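Local coordinates for protein beta-ketothiolase BktB (Ralstonia eutropha, PDB 4NZS) that condenses two acetyl-CoA molecules to acetoacetyl-CoA, and acetyl-CoA with propionyl-CoA to beta-ketovaleryl-CoA, supplying precursors for the PHBV copolymer, at residues A[154-157]-A[158-161]; A[176-179]-A[180-184]. All coordinates share one frame; numbering follows the deposited sequence.

Contact 1: residues A[154-157]-A[158-161]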
ATOM      1  N   LEU A 154     -17.770  11.484   0.900  1.00 40.11           N
ATOM      2  CA  LEU A 154     -18.295  12.797   1.241  1.00 40.40           C
ATOM      3  C   LEU A 154     -18.211  13.842   0.114  1.00 40.97           C
ATOM      4  O   LEU A 154     -18.224  15.028   0.389  1.00 45.23           O
ATOM      5  CB  LEU A 154     -17.500  13.376   2.424  1.00 41.86           C
ATOM      6  CG  LEU A 154     -17.536  12.548   3.679  1.00 40.33           C
ATOM      7  CD1 LEU A 154     -16.604  13.187   4.703  1.00 38.47           C
ATOM      8  CD2 LEU A 154     -18.966  12.399   4.153  1.00 38.75           C
ATOM      9  N   HIS A 155     -18.138  13.409  -1.131  1.00 41.36           N
ATOM     10  CA  HIS A 155     -17.756  14.267  -2.211  1.00 37.40           C
ATOM     11  C   HIS A 155     -18.668  13.962  -3.384  1.00 39.02           C
ATOM     12  O   HIS A 155     -18.727  12.832  -3.874  1.00 40.15           O
ATOM     13  CB  HIS A 155     -16.303  13.976  -2.612  1.00 35.58           C
ATOM     14  CG  HIS A 155     -15.302  14.911  -2.021  1.00 35.82           C
ATOM     15  ND1 HIS A 155     -14.825  14.782  -0.740  1.00 37.54           N
ATOM     16  CD2 HIS A 155     -14.660  15.972  -2.559  1.00 37.38           C
ATOM     17  CE1 HIS A 155     -13.958  15.748  -0.501  1.00 40.18           C
ATOM     18  NE2 HIS A 155     -13.829  16.475  -1.593  1.00 36.24           N
ATOM     19  N   ASP A 156     -19.327  14.997  -3.873  1.00 44.56           N
ATOM     20  CA  ASP A 156     -20.198  14.862  -4.996  1.00 42.22           C
ATOM     21  C   ASP A 156     -19.473  14.226  -6.142  1.00 41.83           C
ATOM     22  O   ASP A 156     -18.361  14.583  -6.469  1.00 35.74           O
ATOM     23  CB  ASP A 156     -20.738  16.201  -5.472  1.00 46.13           C
ATOM     24  CG  ASP A 156     -21.728  16.032  -6.611  1.00 44.86           C
ATOM     25  OD1 ASP A 156     -22.890  15.643  -6.330  1.00 44.94           O
ATOM     26  OD2 ASP A 156     -21.317  16.228  -7.779  1.00 46.46           O
ATOM     27  N   PRO A 157     -20.113  13.254  -6.754  1.00 45.20           N
ATOM     28  CA  PRO A 157     -19.465  12.483  -7.800  1.00 48.47           C
ATOM     29  C   PRO A 157     -19.572  13.094  -9.195  1.00 52.82           C
ATOM     30  O   PRO A 157     -19.008  12.512 -10.136  1.00 54.03           O
ATOM     31  CB  PRO A 157     -20.202  11.142  -7.741  1.00 45.33           C
ATOM     32  CG  PRO A 157     -21.567  11.572  -7.357  1.00 47.59           C
ATOM     33  CD  PRO A 157     -21.406  12.691  -6.371  1.00 40.22           C
ATOM     34  N   PHE A 158     -20.275  14.225  -9.341  1.00 55.40           N
ATOM     35  CA  PHE A 158     -20.214  15.021 -10.591  1.00 52.48           C
ATOM     36  C   PHE A 158     -19.237  16.173 -10.460  1.00 57.60           C
ATOM     37  O   PHE A 158     -18.303  16.297 -11.238  1.00 60.26           O
ATOM     38  CB  PHE A 158     -21.588  15.550 -10.961  1.00 49.69           C
ATOM     39  CG  PHE A 158     -22.638  14.500 -10.901  1.00 50.08           C
ATOM     40  CD1 PHE A 158     -22.590  13.415 -11.780  1.00 49.23           C
ATOM     41  CD2 PHE A 158     -23.620  14.526  -9.921  1.00 44.75           C
ATOM     42  CE1 PHE A 158     -23.529  12.394 -11.700  1.00 48.29           C
ATOM     43  CE2 PHE A 158     -24.560  13.525  -9.864  1.00 45.51           C
ATOM     44  CZ  PHE A 158     -24.515  12.449 -10.752  1.00 43.38           C
ATOM     45  N   HIS A 159     -19.418  16.989  -9.439  1.00 60.34           N
ATOM     46  CA  HIS A 159     -18.662  18.218  -9.334  1.00 63.07           C
ATOM     47  C   HIS A 159     -17.496  18.112  -8.400  1.00 66.71           C
ATOM     48  O   HIS A 159     -16.874  19.123  -8.088  1.00 67.63           O
ATOM     49  CB  HIS A 159     -19.615  19.306  -8.905  1.00 61.28           C
ATOM     50  CG  HIS A 159     -20.795  19.414  -9.811  1.00 59.97           C
ATOM     51  ND1 HIS A 159     -20.681  19.824 -11.122  1.00 61.02           N
ATOM     52  CD2 HIS A 159     -22.093  19.090  -9.628  1.00 56.16           C
ATOM     53  CE1 HIS A 159     -21.867  19.785 -11.698  1.00 58.52           C
ATOM     54  NE2 HIS A 159     -22.741  19.349 -10.812  1.00 59.95           N
ATOM     55  N   ARG A 160     -17.194  16.882  -7.980  1.00 61.08           N
ATOM     56  CA  ARG A 160     -16.018  16.568  -7.180  1.00 60.41           C
ATOM     57  C   ARG A 160     -15.822  17.555  -6.006  1.00 60.02           C
ATOM     58  O   ARG A 160     -14.701  17.961  -5.713  1.00 61.83           O
ATOM     59  CB  ARG A 160     -14.784  16.417  -8.092  1.00 59.77           C
ATOM     60  CG  ARG A 160     -14.766  17.423  -9.224  1.00 68.97           C
ATOM     61  CD  ARG A 160     -13.539  17.452 -10.138  1.00 75.12           C
ATOM     62  NE  ARG A 160     -13.178  18.846 -10.497  1.00 80.91           N
ATOM     63  CZ  ARG A 160     -13.968  19.752 -11.108  1.00 84.43           C
ATOM     64  NH1 ARG A 160     -15.228  19.477 -11.472  1.00 89.38           N
ATOM     65  NH2 ARG A 160     -13.493  20.976 -11.354  1.00 82.80           N
ATOM     66  N   ILE A 161     -16.925  17.907  -5.330  1.00 57.56           N
ATOM     67  CA  ILE A 161     -16.911  18.813  -4.151  1.00 54.30           C
ATOM     68  C   ILE A 161     -17.554  18.181  -2.941  1.00 50.51           C
ATOM     69  O   ILE A 161     -18.389  17.303  -3.049  1.00 46.90           O
ATOM     70  CB  ILE A 161     -17.625  20.192  -4.352  1.00 64.23           C
ATOM     71  CG1 ILE A 161     -18.994  20.049  -5.029  1.00 66.60           C
ATOM     72  CG2 ILE A 161     -16.755  21.194  -5.118  1.00 63.87           C
ATOM     73  CD1 ILE A 161     -20.152  20.160  -4.065  1.00 67.24           C
TER
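OD2 of Asp-156 takes two backbone N-H groups at once. The bond from His-159 N to Asp-156 OD2 is 2.6 Å long and nearly straight (170°), arriving close to the line of the C-O bond. Phe-158 N reaches the same Asp-156 OD2 at 2.7 Å, but from above the carboxylate plane and at a more bent 137°. The carboxylate gets there because CG lies anti to the backbone N (chi1 -176°), which swings it forward over the turn. This is an Asx turn, with the aspartate side chain standing in for a backbone carbonyl. At the mouth of the loop Asp-156 N donates back to Ile-161 O at 2.6 Å, and that oxygen also receives a CA-H contact from His-155 CA at 3.2 Å. The His-155 ring meets Arg-160 O at its edge, while its ND1 is bonded to Leu-151 O in the preceding helix. CG of Pro-157 sits over one face of the Phe-158 ring, and Pro-157 itself packs on Tyr-71 of the second subunit. Two short N-H bonds on one oxygen of a buried carboxylate would probably stabilise its negative charge and fix its rotation, holding the turn in shape at the subunit contact.

Contact 2: residues A[176-179]-A[180-184]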
ATOM      1  N   ILE A 176     -29.852  31.028   5.442  1.00 77.26           N
ATOM      2  CA  ILE A 176     -29.625  30.605   6.813  1.00 67.42           C
ATOM      3  C   ILE A 176     -28.248  31.098   7.191  1.00 65.31           C
ATOM      4  O   ILE A 176     -27.244  30.634   6.680  1.00 68.21           O
ATOM      5  CB  ILE A 176     -29.699  29.079   6.967  1.00 67.46           C
ATOM      6  CG1 ILE A 176     -31.135  28.596   6.788  1.00 65.20           C
ATOM      7  CG2 ILE A 176     -29.163  28.643   8.320  1.00 65.17           C
ATOM      8  CD1 ILE A 176     -31.474  28.211   5.372  1.00 63.68           C
ATOM      9  N   SER A 177     -28.219  32.067   8.086  1.00 60.81           N
ATOM     10  CA  SER A 177     -26.988  32.713   8.473  1.00 57.25           C
ATOM     11  C   SER A 177     -26.157  31.847   9.372  1.00 54.24           C
ATOM     12  O   SER A 177     -26.686  31.047  10.121  1.00 47.27           O
ATOM     13  CB  SER A 177     -27.305  33.985   9.227  1.00 54.15           C
ATOM     14  OG  SER A 177     -27.927  33.653  10.443  1.00 51.20           O
ATOM     15  N   ARG A 178     -24.848  32.045   9.335  1.00 53.47           N
ATOM     16  CA  ARG A 178     -24.015  31.452  10.375  1.00 54.47           C
ATOM     17  C   ARG A 178     -24.742  31.338  11.723  1.00 55.86           C
ATOM     18  O   ARG A 178     -24.768  30.252  12.297  1.00 58.87           O
ATOM     19  CB  ARG A 178     -22.726  32.244  10.520  1.00 51.85           C
ATOM     20  CG  ARG A 178     -21.850  31.843  11.695  1.00 50.67           C
ATOM     21  CD  ARG A 178     -21.040  30.595  11.425  1.00 50.44           C
ATOM     22  NE  ARG A 178     -19.907  30.482  12.343  1.00 43.10           N
ATOM     23  CZ  ARG A 178     -18.743  31.070  12.137  1.00 44.50           C
ATOM     24  NH1 ARG A 178     -18.563  31.817  11.043  1.00 45.96           N
ATOM     25  NH2 ARG A 178     -17.760  30.924  13.025  1.00 44.70           N
ATOM     26  N   ALA A 179     -25.347  32.422  12.210  1.00 52.46           N
ATOM     27  CA  ALA A 179     -25.868  32.432  13.590  1.00 55.45           C
ATOM     28  C   ALA A 179     -27.058  31.489  13.820  1.00 52.94           C
ATOM     29  O   ALA A 179     -27.252  31.008  14.932  1.00 46.76           O
ATOM     30  CB  ALA A 179     -26.213  33.839  14.058  1.00 55.40           C
ATOM     31  N   GLN A 180     -27.846  31.234  12.783  1.00 52.63           N
ATOM     32  CA  GLN A 180     -28.808  30.144  12.849  1.00 56.61           C
ATOM     33  C   GLN A 180     -28.043  28.831  13.127  1.00 56.38           C
ATOM     34  O   GLN A 180     -28.339  28.100  14.069  1.00 58.23           O
ATOM     35  CB  GLN A 180     -29.607  30.023  11.537  1.00 65.71           C
ATOM     36  CG  GLN A 180     -30.956  30.745  11.498  1.00 69.41           C
ATOM     37  CD  GLN A 180     -32.164  29.811  11.386  1.00 75.11           C
ATOM     38  OE1 GLN A 180     -32.985  29.967  10.479  1.00 79.24           O
ATOM     39  NE2 GLN A 180     -32.287  28.845  12.313  1.00 80.17           N
ATOM     40  N   GLN A 181     -27.023  28.581  12.320  1.00 53.88           N
ATOM     41  CA  GLN A 181     -26.324  27.312  12.326  1.00 50.66           C
ATOM     42  C   GLN A 181     -25.583  27.111  13.641  1.00 52.46           C
ATOM     43  O   GLN A 181     -25.699  26.046  14.249  1.00 52.65           O
ATOM     44  CB  GLN A 181     -25.358  27.213  11.150  1.00 52.65           C
ATOM     45  CG  GLN A 181     -25.983  27.483   9.780  1.00 56.50           C
ATOM     46  CD  GLN A 181     -24.934  27.613   8.700  1.00 60.51           C
ATOM     47  OE1 GLN A 181     -23.963  26.854   8.663  1.00 61.61           O
ATOM     48  NE2 GLN A 181     -25.113  28.584   7.823  1.00 63.59           N
ATOM     49  N   ASP A 182     -24.860  28.123  14.115  1.00 51.23           N
ATOM     50  CA  ASP A 182     -24.070  27.938  15.325  1.00 52.10           C
ATOM     51  C   ASP A 182     -24.986  27.596  16.501  1.00 60.17           C
ATOM     52  O   ASP A 182     -24.685  26.703  17.309  1.00 60.15           O
ATOM     53  CB  ASP A 182     -23.224  29.164  15.636  1.00 55.41           C
ATOM     54  CG  ASP A 182     -21.905  29.167  14.908  1.00 57.75           C
ATOM     55  OD1 ASP A 182     -21.848  28.715  13.753  1.00 64.45           O
ATOM     56  OD2 ASP A 182     -20.908  29.628  15.492  1.00 65.29           O
ATOM     57  N   GLU A 183     -26.125  28.277  16.581  1.00 58.49           N
ATOM     58  CA  GLU A 183     -26.995  28.073  17.705  1.00 60.88           C
ATOM     59  C   GLU A 183     -27.848  26.798  17.572  1.00 61.95           C
ATOM     60  O   GLU A 183     -28.025  26.060  18.554  1.00 56.09           O
ATOM     61  CB  GLU A 183     -27.803  29.328  17.919  1.00 64.07           C
ATOM     62  CG  GLU A 183     -26.878  30.462  18.326  1.00 68.32           C
ATOM     63  CD  GLU A 183     -27.596  31.727  18.742  1.00 66.90           C
ATOM     64  OE1 GLU A 183     -27.021  32.496  19.537  1.00 68.29           O
ATOM     65  OE2 GLU A 183     -28.717  31.961  18.262  1.00 67.08           O
ATOM     66  N   ALA A 184     -28.329  26.510  16.362  1.00 57.16           N
ATOM     67  CA  ALA A 184     -28.918  25.197  16.079  1.00 57.07           C
ATOM     68  C   ALA A 184     -27.992  24.099  16.602  1.00 57.54           C
ATOM     69  O   ALA A 184     -28.463  23.068  17.090  1.00 62.85           O
ATOM     70  CB  ALA A 184     -29.174  25.012  14.582  1.00 54.42           C
TER
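Gln-181 lies across the start of the helix, reaching back to the residues just before it. Its CB is 3.3 Å from Arg-178 O. The next atom, CG, runs over the methyl CG2 of Ile-176 at 3.7 Å, the two side chains crossing at about a right angle. Beyond CG the chain is extended (chi2 170°), which carries the amide back past Ser-177 O to the carbonyl of Ile-176. There NE2 donates to Ile-176 O at 3.2 Å; the oxygen lies in the plane of the amide, whereas the nitrogen stands well above the carbonyl plane. A stronger partner of NE2 is Thr-247 OG1, so the amide ties the entry to the helix to a separate loop.

Ser-177 is the N-cap of helix 178-197, in the N-terminal thiolase domain. Its OG accepts a long, weak capping bond from Gln-180 N. CG2 of Ile-176 also touches CB of Gln-180, and both of these residues pack on helix 327-336, Ile-176 against Ala-332 and Gln-180 against Cys-331.

Within the first turn, Asp-182 N bonds to Arg-178 O at 2.8 Å, nearly in line with the carbonyl. The side chains of the same two residues form a salt bridge alongside it. Arg-178 is bent at chi2 (79°), which turns NE toward the Asp-182 carboxylate, and Asp-182 OD1 meets the edge of the guanidinium 3.0 Å from Arg-178 NE. As hydrogen bonds, the contacts from NE to both carboxylate oxygens are weak, and the two flat groups are twisted 52° apart. OD1 of Asp-182 has a second donor in Asn-252 ND2, while Thr-235 packs against the same side chain.

In the fold
Contact 1 and contact 2 come one after the other along the chain, with helix 163-173 running between them. Their centres are 25 Å apart and their nearest atoms about 15 Å, so they do not touch. Contact 1 comes nearer the active site, through its first residue: the side chain of Leu-154, whose end heads off from the rest of the turn, is about 7 Å from those of Cys-95, the probable acyl-thioester nucleophile, and His-355, a predicted proton acceptor. The same loop also faces the second subunit. Contact 2, by contrast, lies away from these sites and meets no other chain of the assembly; its helix start instead packs within its own subunit, against helix 327-336.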